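Rho guanine nucleotide exchange factor 11 (Homo sapiens, PDB 5JHH) probably activates Rho-family GTPases by promoting exchange of their bound GDP for GTP through a tandem of DH (RhoGEF) and PH domains. Local coordinates at residues T33-L38 / S79-M84; L100-F105 / L194-D199; Q225-A230 / E289-K294; V319-V324 / T357-L362; T326-F331 / L350-K355. One frame throughout, in Å; residues are numbered along the deposited sequence.

Overall arrangement
The five contacts follow one another along the chain from a helical to a largely beta domain, except that contact 5 is nested inside the loop closed by contact 4. Contacts 1 and 2 lie within the RhoGEF domain, their centres about 15 Å apart, and meet through W80 on helix 70-89 and residues of helix 98-105. Contact 2 uses helix 189-227, whose far end enters contact 3, about 48 Å away between centres, so that one long helix carries the chain from DH bundle to PH sheet. Contacts 4 and 5, with centres about 10 Å apart, share helix 352-368 and draw on neighbouring strands, 319-323 and 330-335 respectively. One continuous helix thus joins two domains.

Contact 1. Residues T33-L38 / S79-M84; sequences TEASHL and SWCEAM
A35 and C81 mark the closest backbone approach, 6.4 Å between CA atoms, where helices 33-38 and 79-84 run roughly antiparallel with their axes 146° apart and 9.9 Å from each other. C81 SG fills the middle, resting 3.8 Å from A35 CA, while L38 CD2 lies 4.0 Å from C81 CB. Beside this small patch, E34 reaches out with CG anti to its backbone N (chi1 -170°) and a bend at chi2 that lays the carboxylate against the six-membered rim of W80. E34 CD comes within 3.6 Å of W80 CE3, and OE2 meets the ring edge in plane, the carboxylate standing at 78° to the indole. M84 supplies a cover: its extended chain puts CE over one face of W80, 3.3 Å above the ring plane and offset toward its rim, and its SD packs 3.9 Å from E34 CB. The buried carboxylate is satisfied elsewhere, by R169, Y173 and H77. Side-by-side packing of near-antiparallel helices of this kind is typical of the all-helical DH domain.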
# COMPACT_ATOMS: atom_id res chain seq x y z
N THR A 33 -1.73 -21.36 1.96
CA THR A 33 -2.11 -20.01 2.32
C THR A 33 -3.51 -19.62 1.79
O THR A 33 -4.17 -18.74 2.34
CB THR A 33 -1.13 -19.02 1.79
OG1 THR A 33 -1.00 -19.22 0.36
CG2 THR A 33 0.20 -19.18 2.51
N GLU A 34 -4.01 -20.31 0.78
CA GLU A 34 -5.41 -20.13 0.43
C GLU A 34 -6.34 -20.66 1.51
O GLU A 34 -7.29 -19.98 1.93
CB GLU A 34 -5.72 -20.76 -0.89
CG GLU A 34 -7.08 -20.43 -1.42
CD GLU A 34 -7.26 -18.96 -1.83
OE1 GLU A 34 -6.29 -18.20 -2.06
OE2 GLU A 34 -8.44 -18.57 -1.94
N ALA A 35 -6.05 -21.84 2.02
CA ALA A 35 -6.88 -22.40 3.06
C ALA A 35 -6.78 -21.49 4.30
O ALA A 35 -7.74 -21.21 5.03
CB ALA A 35 -6.42 -23.83 3.40
N SER A 36 -5.58 -21.02 4.54
CA SER A 36 -5.38 -20.17 5.67
C SER A 36 -6.20 -18.87 5.51
O SER A 36 -6.78 -18.35 6.43
CB SER A 36 -3.92 -19.85 5.78
OG SER A 36 -3.85 -19.10 6.94
N HIS A 37 -6.27 -18.36 4.29
CA HIS A 37 -6.97 -17.12 4.06
C HIS A 37 -8.46 -17.30 4.27
O HIS A 37 -9.12 -16.53 4.96
CB HIS A 37 -6.66 -16.59 2.67
CG HIS A 37 -7.41 -15.36 2.37
ND1 HIS A 37 -8.50 -15.36 1.52
CD2 HIS A 37 -7.33 -14.12 2.89
CE1 HIS A 37 -9.03 -14.15 1.51
NE2 HIS A 37 -8.35 -13.40 2.35
N LEU A 38 -8.96 -18.37 3.74
CA LEU A 38 -10.32 -18.78 4.00
C LEU A 38 -10.59 -18.84 5.48
O LEU A 38 -11.65 -18.43 5.94
CB LEU A 38 -10.56 -20.11 3.33
CG LEU A 38 -11.97 -20.69 3.35
CD1 LEU A 38 -13.01 -19.66 2.93
CD2 LEU A 38 -12.02 -21.88 2.41
N SER A 79 -14.88 -22.19 -2.97
CA SER A 79 -15.00 -22.94 -4.19
C SER A 79 -13.62 -23.21 -4.74
O SER A 79 -13.29 -24.34 -5.04
CB SER A 79 -15.88 -22.22 -5.22
OG SER A 79 -15.32 -20.97 -5.62
N TRP A 80 -12.79 -22.20 -4.83
CA TRP A 80 -11.45 -22.39 -5.36
C TRP A 80 -10.66 -23.36 -4.47
O TRP A 80 -10.00 -24.28 -4.93
CB TRP A 80 -10.70 -21.05 -5.46
CG TRP A 80 -9.58 -21.07 -6.42
CD1 TRP A 80 -9.57 -21.71 -7.61
CD2 TRP A 80 -8.31 -20.39 -6.32
NE1 TRP A 80 -8.38 -21.50 -8.26
CE2 TRP A 80 -7.58 -20.71 -7.48
CE3 TRP A 80 -7.69 -19.61 -5.32
CZ2 TRP A 80 -6.28 -20.20 -7.72
CZ3 TRP A 80 -6.43 -19.11 -5.54
CH2 TRP A 80 -5.72 -19.42 -6.75
N CYS A 81 -10.75 -23.13 -3.18
CA CYS A 81 -10.14 -24.02 -2.23
C CYS A 81 -10.57 -25.47 -2.43
O CYS A 81 -9.75 -26.36 -2.37
CB CYS A 81 -10.54 -23.59 -0.87
SG CYS A 81 -9.16 -23.56 0.20
N GLU A 82 -11.86 -25.73 -2.63
CA GLU A 82 -12.32 -27.10 -2.85
C GLU A 82 -11.77 -27.70 -4.17
O GLU A 82 -11.53 -28.91 -4.24
CB GLU A 82 -13.86 -27.23 -2.81
CG GLU A 82 -14.51 -27.08 -1.42
CD GLU A 82 -14.15 -28.19 -0.42
OE1 GLU A 82 -14.63 -29.34 -0.60
OE2 GLU A 82 -13.43 -27.93 0.58
N ALA A 83 -11.59 -26.88 -5.21
CA ALA A 83 -10.98 -27.39 -6.44
C ALA A 83 -9.50 -27.71 -6.22
O ALA A 83 -8.98 -28.60 -6.87
CB ALA A 83 -11.14 -26.40 -7.60
N MET A 84 -8.83 -27.00 -5.31
CA MET A 84 -7.46 -27.33 -4.97
C MET A 84 -7.37 -28.69 -4.29
O MET A 84 -6.43 -29.45 -4.50
CB MET A 84 -6.84 -26.25 -4.05
CG MET A 84 -6.62 -24.90 -4.69
SD MET A 84 -6.09 -23.66 -3.46
CE MET A 84 -5.70 -22.32 -4.59

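Contact 2. Residues L100-F105 / L194-D199; sequences LMLARF and LCRARD
The F105 ring, on the residue whose CB approaches A197 O at 4.3 Å, carries R104 CB over the centre of one face, and W80 of helix 70-89 meets it edge-to-face. On the partner helix the R198 guanidinium has C195 CA above one face and D199 at its edge: NE and NH2, the latter 2.9 Å from D199 OD1, grip that single oxygen side-on, both from the same face of the carboxylate, a salt bridge between adjacent residues. Across the interface the contact is apolar. A197, turned toward helix 100-105, sets its CB 3.9 Å from M101 CB and the same distance from L102 CD2. M101 CG, anti to the carbonyl carbon (chi1 -56°), touches L194 CD2 at 3.8 Å, the two side chains crossing obliquely. L102 CD2 also lies 4.0 Å from R196 CG, at the solvent-facing side. The axes run nearly parallel, 26° apart and 9.2 Å from each other. Helix 165-182 flanks the pair, touching M101 through L177 and L194 through I180 and I181, while helix 70-89 packs on helix 98-105.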
# COMPACT_ATOMS: atom_id res chain seq x y z
N LEU A 100 -6.64 -24.59 -13.22
CA LEU A 100 -7.13 -24.19 -11.94
C LEU A 100 -6.91 -22.68 -11.71
O LEU A 100 -7.82 -21.97 -11.30
CB LEU A 100 -6.45 -25.02 -10.86
CG LEU A 100 -6.84 -24.78 -9.41
CD1 LEU A 100 -8.33 -24.93 -9.16
CD2 LEU A 100 -6.08 -25.77 -8.57
N MET A 101 -5.75 -22.16 -12.10
CA MET A 101 -5.51 -20.72 -11.99
C MET A 101 -6.43 -19.92 -12.87
O MET A 101 -6.98 -18.89 -12.45
CB MET A 101 -4.07 -20.40 -12.33
CG MET A 101 -3.03 -21.17 -11.50
SD MET A 101 -3.09 -20.78 -9.75
CE MET A 101 -3.81 -22.25 -9.10
N LEU A 102 -6.60 -20.35 -14.12
CA LEU A 102 -7.52 -19.66 -14.99
C LEU A 102 -8.98 -19.76 -14.53
O LEU A 102 -9.78 -18.89 -14.83
CB LEU A 102 -7.43 -20.15 -16.44
CG LEU A 102 -6.05 -19.99 -17.10
CD1 LEU A 102 -6.03 -20.70 -18.45
CD2 LEU A 102 -5.69 -18.52 -17.27
N ALA A 103 -9.33 -20.83 -13.83
CA ALA A 103 -10.68 -20.96 -13.38
C ALA A 103 -11.01 -19.91 -12.28
O ALA A 103 -12.19 -19.61 -12.02
CB ALA A 103 -10.94 -22.38 -12.91
N ARG A 104 -9.99 -19.34 -11.65
CA ARG A 104 -10.23 -18.25 -10.69
C ARG A 104 -9.96 -16.85 -11.23
O ARG A 104 -10.57 -15.88 -10.81
CB ARG A 104 -9.43 -18.46 -9.41
CG ARG A 104 -9.86 -17.61 -8.19
CD ARG A 104 -11.11 -16.75 -8.49
NE ARG A 104 -12.29 -17.37 -8.06
CZ ARG A 104 -13.52 -17.09 -8.41
NH1 ARG A 104 -13.85 -16.20 -9.33
NH2 ARG A 104 -14.43 -17.79 -7.82
N PHE A 105 -9.03 -16.72 -12.14
CA PHE A 105 -8.50 -15.41 -12.45
C PHE A 105 -8.71 -14.96 -13.84
O PHE A 105 -8.24 -13.89 -14.20
CB PHE A 105 -6.99 -15.39 -12.18
CG PHE A 105 -6.63 -15.67 -10.78
CD1 PHE A 105 -7.15 -14.91 -9.75
CD2 PHE A 105 -5.69 -16.66 -10.47
CE1 PHE A 105 -6.82 -15.18 -8.42
CE2 PHE A 105 -5.33 -16.90 -9.16
CZ PHE A 105 -5.92 -16.16 -8.13
N LEU A 194 -0.27 -19.90 -17.32
CA LEU A 194 0.18 -19.28 -16.11
C LEU A 194 0.57 -17.83 -16.29
O LEU A 194 0.25 -17.01 -15.43
CB LEU A 194 1.37 -20.04 -15.55
CG LEU A 194 1.02 -21.36 -14.89
CD1 LEU A 194 2.26 -22.08 -14.38
CD2 LEU A 194 0.08 -21.12 -13.73
N CYS A 195 1.22 -17.48 -17.40
CA CYS A 195 1.59 -16.08 -17.58
C CYS A 195 0.33 -15.27 -17.78
O CYS A 195 0.23 -14.11 -17.37
CB CYS A 195 2.54 -15.91 -18.79
SG CYS A 195 4.21 -16.56 -18.43
N ARG A 196 -0.64 -15.89 -18.44
CA ARG A 196 -1.88 -15.22 -18.71
C ARG A 196 -2.60 -14.96 -17.38
O ARG A 196 -3.04 -13.84 -17.11
CB ARG A 196 -2.71 -16.08 -19.68
CG ARG A 196 -4.19 -15.77 -19.79
CD ARG A 196 -4.38 -14.44 -20.46
NE ARG A 196 -5.77 -14.20 -20.81
CZ ARG A 196 -6.23 -13.04 -21.28
NH1 ARG A 196 -5.40 -12.01 -21.49
NH2 ARG A 196 -7.52 -12.91 -21.53
N ALA A 197 -2.66 -15.98 -16.53
CA ALA A 197 -3.26 -15.84 -15.21
C ALA A 197 -2.58 -14.77 -14.35
O ALA A 197 -3.24 -13.95 -13.69
CB ALA A 197 -3.23 -17.20 -14.48
N ARG A 198 -1.26 -14.78 -14.33
CA ARG A 198 -0.49 -13.74 -13.63
C ARG A 198 -0.89 -12.36 -14.11
O ARG A 198 -1.14 -11.42 -13.30
CB ARG A 198 1.01 -13.94 -13.85
CG ARG A 198 1.82 -12.74 -13.38
CD ARG A 198 3.21 -12.74 -13.99
NE ARG A 198 3.10 -12.41 -15.41
CZ ARG A 198 3.94 -12.81 -16.34
NH1 ARG A 198 5.02 -13.52 -16.02
NH2 ARG A 198 3.69 -12.50 -17.60
N ASP A 199 -0.93 -12.20 -15.42
CA ASP A 199 -1.29 -10.88 -15.96
C ASP A 199 -2.74 -10.45 -15.58
O ASP A 199 -3.03 -9.25 -15.42
CB ASP A 199 -1.16 -10.89 -17.49
CG ASP A 199 0.31 -11.06 -17.98
OD1 ASP A 199 1.29 -10.94 -17.22
OD2 ASP A 199 0.47 -11.30 -19.17

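Contact 3. Residues Q225-A230 / E289-K294; sequences QKRLDA and EKLLLK
R227 O takes the amide of L291, the first of three backbone hydrogen bonds that lay 228-229 beside 290-292 as parallel strands. L291 N lies 2.8 Å from that oxygen; L291 O in turn accepts from D229 N at 2.9 Å, almost straight at 176°; and D229 O receives L293 N, also at 2.9 Å. The register pairs L228 with L291 and D229 with L292. Around these bonds run three CA-H...O contacts, among them L228 CA to L291 O at 3.5 Å, so each of the three carbonyl oxygens also meets a CA-H.

Just before the strand, R227 adds a side-chain bond. Its NE donates a hydrogen bond to E289 O at 2.9 Å, a bent bond of 139° that approaches from above the carbonyl plane. The guanidinium then lies between L291 CD1 over one face and E289 OE2 over the other; the acidic oxygen is 4.2 Å from NH2 and well out of plane, so the opposite charges probably attract, with no N-H aimed at the oxygen. D229 CB rests 3.6 Å from L292 CD2, the two side chains lying side by side, while D229 OD1 is engaged by T231 N.

Because most polar work between the segments falls to main-chain atoms, this join to the PH sheet probably depends more on backbone register than on side chains, although R227 adds one hydrogen bond.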
# COMPACT_ATOMS: atom_id res chain seq x y z
N GLN A 225 -16.63 19.66 -0.07
CA GLN A 225 -17.70 20.50 -0.57
C GLN A 225 -18.43 21.24 0.57
O GLN A 225 -18.54 22.45 0.53
CB GLN A 225 -18.70 19.68 -1.38
CG GLN A 225 -19.67 20.53 -2.19
CD GLN A 225 -18.95 21.50 -3.09
OE1 GLN A 225 -17.91 21.17 -3.67
NE2 GLN A 225 -19.48 22.70 -3.22
N LYS A 226 -18.88 20.51 1.58
CA LYS A 226 -19.41 21.09 2.82
C LYS A 226 -18.56 22.23 3.38
O LYS A 226 -19.09 23.21 3.85
CB LYS A 226 -19.55 20.01 3.90
CG LYS A 226 -20.82 19.19 3.77
CD LYS A 226 -20.84 17.95 4.66
CE LYS A 226 -21.82 16.92 4.10
NZ LYS A 226 -22.39 16.01 5.14
N ARG A 227 -17.25 22.05 3.35
CA ARG A 227 -16.33 23.00 3.93
C ARG A 227 -15.90 24.06 2.96
O ARG A 227 -15.12 24.96 3.31
CB ARG A 227 -15.08 22.28 4.36
CG ARG A 227 -15.33 21.26 5.44
CD ARG A 227 -14.17 20.29 5.50
NE ARG A 227 -12.91 20.98 5.52
CZ ARG A 227 -11.73 20.36 5.45
NH1 ARG A 227 -11.68 19.04 5.30
NH2 ARG A 227 -10.61 21.06 5.50
N LEU A 228 -16.34 23.92 1.73
CA LEU A 228 -16.04 24.89 0.71
C LEU A 228 -16.82 26.14 0.98
O LEU A 228 -18.04 26.10 1.16
CB LEU A 228 -16.46 24.38 -0.66
CG LEU A 228 -16.03 25.20 -1.88
CD1 LEU A 228 -14.52 25.27 -2.07
CD2 LEU A 228 -16.69 24.64 -3.13
N ASP A 229 -16.10 27.25 0.95
CA ASP A 229 -16.67 28.58 0.94
C ASP A 229 -16.15 29.27 -0.31
O ASP A 229 -14.98 29.64 -0.35
CB ASP A 229 -16.21 29.31 2.20
CG ASP A 229 -16.60 30.79 2.22
OD1 ASP A 229 -16.89 31.38 1.16
OD2 ASP A 229 -16.55 31.37 3.32
N ALA A 230 -17.00 29.38 -1.33
CA ALA A 230 -16.69 30.14 -2.55
C ALA A 230 -17.47 31.46 -2.54
O ALA A 230 -18.07 31.86 -3.54
CB ALA A 230 -17.06 29.34 -3.78
N GLU A 289 -11.48 25.21 9.56
CA GLU A 289 -11.90 23.98 8.97
C GLU A 289 -12.56 24.30 7.66
O GLU A 289 -13.22 23.46 7.07
CB GLU A 289 -12.88 23.24 9.91
CG GLU A 289 -12.72 21.72 9.87
CD GLU A 289 -11.37 21.22 10.40
OE1 GLU A 289 -11.10 21.45 11.61
OE2 GLU A 289 -10.59 20.59 9.63
N LYS A 290 -12.40 25.52 7.20
CA LYS A 290 -13.06 25.91 5.97
C LYS A 290 -12.03 25.99 4.86
O LYS A 290 -10.83 26.11 5.12
CB LYS A 290 -13.86 27.20 6.16
CG LYS A 290 -15.00 27.05 7.19
CD LYS A 290 -16.38 27.40 6.64
CE LYS A 290 -17.20 26.19 6.16
NZ LYS A 290 -17.99 26.46 4.91
N LEU A 291 -12.50 25.80 3.63
CA LEU A 291 -11.66 25.82 2.44
C LEU A 291 -12.13 26.98 1.60
O LEU A 291 -13.23 26.95 1.02
CB LEU A 291 -11.77 24.51 1.62
CG LEU A 291 -11.35 23.24 2.35
CD1 LEU A 291 -11.75 21.99 1.56
CD2 LEU A 291 -9.87 23.24 2.67
N LEU A 292 -11.30 28.01 1.57
CA LEU A 292 -11.69 29.28 1.00
C LEU A 292 -11.25 29.37 -0.42
O LEU A 292 -10.05 29.36 -0.72
CB LEU A 292 -11.03 30.41 1.76
CG LEU A 292 -11.46 30.63 3.20
CD1 LEU A 292 -10.90 31.98 3.62
CD2 LEU A 292 -12.99 30.57 3.35
N LEU A 293 -12.24 29.49 -1.30
CA LEU A 293 -11.97 29.83 -2.68
C LEU A 293 -12.05 31.35 -2.79
O LEU A 293 -13.12 31.94 -2.52
CB LEU A 293 -13.02 29.14 -3.54
CG LEU A 293 -12.66 28.81 -4.99
CD1 LEU A 293 -11.32 28.11 -5.07
CD2 LEU A 293 -13.75 27.97 -5.63
N LYS A 294 -10.92 31.98 -3.15
CA LYS A 294 -10.72 33.43 -2.98
C LYS A 294 -9.63 34.00 -3.89
O LYS A 294 -8.53 33.42 -3.97
CB LYS A 294 -10.30 33.70 -1.54
CG LYS A 294 -10.91 34.95 -0.91
CD LYS A 294 -10.32 35.20 0.48
CE LYS A 294 -8.82 35.45 0.41
NZ LYS A 294 -8.31 36.10 1.65
O HOH W 1 -14.33 32.76 -0.57

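Contact 4. Residues V319-V324 / T357-L362; sequences VLIRSV and TWMELL
I321 and M359 slide past each other in opposite directions, and this pairing sets the character of a contact in which helix 357-362 packs against strand 319-323, running roughly antiparallel to it. Their directions differ by 149°, with 9.3 Å between the axes. I321 spreads its two branches. CG2, anti to the backbone N, meets M359 SD at 3.8 Å, while the other branch, anti to the carbonyl carbon, delivers CD1 4.0 Å from L362 CB, where the two side chains cross at about a right angle. The isoleucine thus straddles two helix residues three positions apart, M359 and L362, on the face that looks at the sheet.

M359 leaves the helix bent at chi2 and chi3, and the bends bring its end to S323. The methyl CE comes to 3.2 Å from S323 OG, a close approach of a carbon to a hydroxyl; SD lies 3.8 Å from the same oxygen. The polar end of S323 is engaged elsewhere, by K355 NZ one turn earlier in the same helix. An alanine in place of I321 would remove CG2 and CD1, and is likely to open a gap beside M359 SD and L362 CB and let the methionine turn more freely.

Strand 330-335 lies next to strand 319-323, F331 on it touching L362 and I333 reaching I321. W358 and L361 of the same helix touch strands 254-263 and 269-277, as the C-terminal helix of a PH domain covers an open end of its barrel.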
# COMPACT_ATOMS: atom_id res chain seq x y z
N VAL A 319 -3.51 26.21 -19.89
CA VAL A 319 -2.27 26.44 -19.18
C VAL A 319 -1.14 25.59 -19.70
O VAL A 319 -1.35 24.57 -20.36
CB VAL A 319 -2.33 26.23 -17.65
CG1 VAL A 319 -3.45 27.01 -16.97
CG2 VAL A 319 -2.44 24.77 -17.30
N LEU A 320 0.06 26.05 -19.37
CA LEU A 320 1.30 25.32 -19.60
C LEU A 320 2.05 25.15 -18.28
O LEU A 320 1.91 25.96 -17.37
CB LEU A 320 2.19 26.10 -20.57
CG LEU A 320 1.58 26.41 -21.94
CD1 LEU A 320 2.61 27.17 -22.76
CD2 LEU A 320 1.11 25.16 -22.67
N ILE A 321 2.89 24.12 -18.21
CA ILE A 321 3.55 23.75 -16.97
C ILE A 321 5.04 23.83 -17.21
O ILE A 321 5.54 23.25 -18.16
CB ILE A 321 3.19 22.28 -16.60
CG1 ILE A 321 1.66 22.07 -16.56
CG2 ILE A 321 3.83 21.87 -15.28
CD1 ILE A 321 0.93 22.91 -15.53
N ARG A 322 5.78 24.54 -16.37
CA ARG A 322 7.21 24.60 -16.59
C ARG A 322 8.04 24.43 -15.32
O ARG A 322 7.71 24.97 -14.28
CB ARG A 322 7.58 25.89 -17.31
CG ARG A 322 9.02 25.93 -17.87
CD ARG A 322 9.25 27.28 -18.52
NE ARG A 322 10.62 27.59 -18.87
CZ ARG A 322 11.19 27.34 -20.05
NH1 ARG A 322 10.55 26.67 -21.00
NH2 ARG A 322 12.43 27.74 -20.27
N SER A 323 9.10 23.65 -15.42
CA SER A 323 10.11 23.57 -14.35
C SER A 323 10.86 24.88 -14.17
O SER A 323 10.99 25.66 -15.10
CB SER A 323 11.16 22.53 -14.70
OG SER A 323 10.86 21.30 -14.12
N VAL A 324 11.43 25.04 -12.99
CA VAL A 324 12.25 26.19 -12.63
C VAL A 324 13.70 25.68 -12.46
O VAL A 324 13.98 24.87 -11.57
CB VAL A 324 11.74 26.80 -11.30
CG1 VAL A 324 12.55 28.04 -10.91
CG2 VAL A 324 10.25 27.12 -11.40
N THR A 357 6.33 14.66 -8.71
CA THR A 357 5.00 14.06 -8.76
C THR A 357 3.97 15.05 -9.27
O THR A 357 3.21 14.77 -10.17
CB THR A 357 4.56 13.59 -7.37
OG1 THR A 357 5.46 12.56 -6.96
CG2 THR A 357 3.15 13.05 -7.41
N TRP A 358 3.90 16.19 -8.62
CA TRP A 358 3.00 17.24 -9.03
C TRP A 358 3.12 17.60 -10.54
O TRP A 358 2.11 17.80 -11.22
CB TRP A 358 3.27 18.46 -8.19
CG TRP A 358 2.44 18.56 -6.99
CD1 TRP A 358 2.84 18.40 -5.70
CD2 TRP A 358 1.06 18.89 -6.94
NE1 TRP A 358 1.78 18.61 -4.84
CE2 TRP A 358 0.67 18.88 -5.59
CE3 TRP A 358 0.10 19.17 -7.92
CZ2 TRP A 358 -0.61 19.16 -5.19
CZ3 TRP A 358 -1.16 19.44 -7.53
CH2 TRP A 358 -1.52 19.43 -6.17
N MET A 359 4.35 17.68 -11.05
CA MET A 359 4.56 18.00 -12.45
C MET A 359 4.15 16.88 -13.39
O MET A 359 3.52 17.12 -14.42
CB MET A 359 6.00 18.37 -12.71
CG MET A 359 6.23 19.86 -12.61
SD MET A 359 7.15 20.57 -14.00
CE MET A 359 8.38 19.32 -14.34
N GLU A 360 4.53 15.66 -13.06
CA GLU A 360 4.18 14.52 -13.88
C GLU A 360 2.66 14.51 -14.02
O GLU A 360 2.15 14.41 -15.12
CB GLU A 360 4.67 13.25 -13.22
CG GLU A 360 4.77 12.04 -14.12
CD GLU A 360 5.40 10.86 -13.38
OE1 GLU A 360 6.49 10.40 -13.81
OE2 GLU A 360 4.85 10.40 -12.34
N LEU A 361 1.95 14.72 -12.92
CA LEU A 361 0.53 14.58 -12.98
C LEU A 361 -0.10 15.79 -13.65
O LEU A 361 -1.06 15.64 -14.38
CB LEU A 361 -0.06 14.33 -11.60
CG LEU A 361 0.37 13.01 -10.95
CD1 LEU A 361 0.11 13.08 -9.45
CD2 LEU A 361 -0.39 11.83 -11.57
N LEU A 362 0.46 16.97 -13.41
CA LEU A 362 -0.05 18.16 -14.04
C LEU A 362 0.11 18.09 -15.54
O LEU A 362 -0.82 18.36 -16.26
CB LEU A 362 0.66 19.41 -13.53
CG LEU A 362 0.07 19.98 -12.26
CD1 LEU A 362 1.04 20.93 -11.58
CD2 LEU A 362 -1.24 20.67 -12.55

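Contact 5. Residues T326-F331 / L350-K355; sequences TDKRAF and LTSSDK
K355 sends its CG anti to the backbone N (chi1 -179°), which sets it 4.0 Å from F331 CD1, at the edge of a ring which its own chi1 of 61° turns between backbone N and carbonyl carbon. Bends at chi2 and chi3 then carry K355 CD to 3.3 Å from K328 O, and NZ goes on to the S323 hydroxyl. K328 O also meets S352 CA at 3.3 Å in a CA-H...O contact. D327 OD1 accepts R329 N in an Asx turn within the type I turn D327 to A330; across from it T351, N-cap of the C-terminal PH helix, takes D354 N on OG1 at 3.0 Å. R329, extended from CG to NE, lays CG 3.8 Å from T351 C, with L350 O at the guanidinium edge, 3.6 Å from NE. Were R329 a glycine, L350 O would probably be left without its nearby positive charge and the T351 and S352 backbone without the cover of CG. Water joins K328 NZ, 2.9 Å away, to S352 OG.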
# COMPACT_ATOMS: atom_id res chain seq x y z
N THR A 326 16.41 26.83 -11.21
CA THR A 326 17.17 27.17 -10.00
C THR A 326 16.53 26.71 -8.68
O THR A 326 17.10 26.93 -7.61
CB THR A 326 17.37 28.70 -9.93
OG1 THR A 326 16.11 29.35 -10.13
CG2 THR A 326 18.38 29.15 -11.00
N ASP A 327 15.34 26.12 -8.75
CA ASP A 327 14.58 25.69 -7.56
C ASP A 327 13.89 24.34 -7.87
O ASP A 327 12.85 24.28 -8.53
CB ASP A 327 13.57 26.78 -7.16
CG ASP A 327 12.91 26.50 -5.82
OD1 ASP A 327 12.98 25.35 -5.36
OD2 ASP A 327 12.28 27.42 -5.25
N LYS A 328 14.53 23.27 -7.41
CA LYS A 328 14.07 21.90 -7.68
C LYS A 328 12.74 21.52 -6.99
O LYS A 328 12.27 20.41 -7.15
CB LYS A 328 15.16 20.86 -7.28
CG LYS A 328 15.94 21.20 -6.01
CD LYS A 328 16.45 20.01 -5.17
CE LYS A 328 16.33 20.32 -3.67
NZ LYS A 328 16.49 19.17 -2.74
N ARG A 329 12.18 22.43 -6.19
CA ARG A 329 10.89 22.24 -5.55
C ARG A 329 9.79 23.05 -6.21
O ARG A 329 8.62 22.96 -5.83
CB ARG A 329 10.95 22.69 -4.10
CG ARG A 329 11.83 21.86 -3.21
CD ARG A 329 11.75 22.42 -1.80
NE ARG A 329 12.62 21.67 -0.93
CZ ARG A 329 13.94 21.83 -0.83
NH1 ARG A 329 14.56 22.75 -1.55
NH2 ARG A 329 14.63 21.06 0.00
N ALA A 330 10.16 23.88 -7.17
CA ALA A 330 9.21 24.83 -7.70
C ALA A 330 8.88 24.52 -9.13
O ALA A 330 9.72 24.00 -9.87
CB ALA A 330 9.76 26.23 -7.61
N PHE A 331 7.68 24.94 -9.53
CA PHE A 331 7.23 24.86 -10.92
C PHE A 331 6.28 26.01 -11.23
O PHE A 331 5.70 26.59 -10.32
CB PHE A 331 6.55 23.52 -11.20
CG PHE A 331 5.31 23.28 -10.36
CD1 PHE A 331 5.40 22.64 -9.13
CD2 PHE A 331 4.06 23.65 -10.81
CE1 PHE A 331 4.27 22.40 -8.37
CE2 PHE A 331 2.94 23.41 -10.06
CZ PHE A 331 3.04 22.79 -8.83
N LEU A 350 6.78 20.38 -1.37
CA LEU A 350 7.51 20.12 -0.13
C LEU A 350 8.90 19.63 -0.41
O LEU A 350 9.79 19.90 0.33
CB LEU A 350 6.80 19.07 0.74
CG LEU A 350 5.32 19.29 1.08
CD1 LEU A 350 4.63 17.94 1.35
CD2 LEU A 350 5.11 20.27 2.24
N THR A 351 9.08 18.89 -1.49
CA THR A 351 10.40 18.36 -1.81
C THR A 351 10.58 18.31 -3.31
O THR A 351 9.65 18.53 -4.06
CB THR A 351 10.57 16.93 -1.25
OG1 THR A 351 9.66 16.02 -1.89
CG2 THR A 351 10.33 16.90 0.31
N SER A 352 11.77 17.95 -3.74
CA SER A 352 11.99 17.79 -5.13
C SER A 352 11.10 16.66 -5.65
O SER A 352 10.46 16.81 -6.70
CB SER A 352 13.47 17.52 -5.42
OG SER A 352 13.87 16.27 -4.94
N SER A 353 11.01 15.57 -4.87
CA SER A 353 10.17 14.40 -5.24
C SER A 353 8.73 14.79 -5.45
O SER A 353 8.12 14.44 -6.46
CB SER A 353 10.23 13.28 -4.19
OG SER A 353 9.26 12.27 -4.46
N ASP A 354 8.21 15.55 -4.51
CA ASP A 354 6.87 16.02 -4.60
C ASP A 354 6.62 16.86 -5.82
O ASP A 354 5.51 16.85 -6.39
CB ASP A 354 6.52 16.83 -3.39
CG ASP A 354 5.27 16.33 -2.73
OD1 ASP A 354 5.30 15.16 -2.16
OD2 ASP A 354 4.26 17.08 -2.86
N LYS A 355 7.62 17.66 -6.14
CA LYS A 355 7.55 18.51 -7.28
C LYS A 355 7.55 17.66 -8.55
O LYS A 355 6.73 17.90 -9.44
CB LYS A 355 8.67 19.52 -7.25
CG LYS A 355 8.67 20.50 -8.43
CD LYS A 355 9.79 20.14 -9.37
CE LYS A 355 9.39 20.39 -10.80
NZ LYS A 355 10.45 19.80 -11.68
O HOH W 2 16.62 16.51 -3.85
O HOH W 3 14.00 17.43 -1.30
O HOH W 4 11.67 22.73 -10.94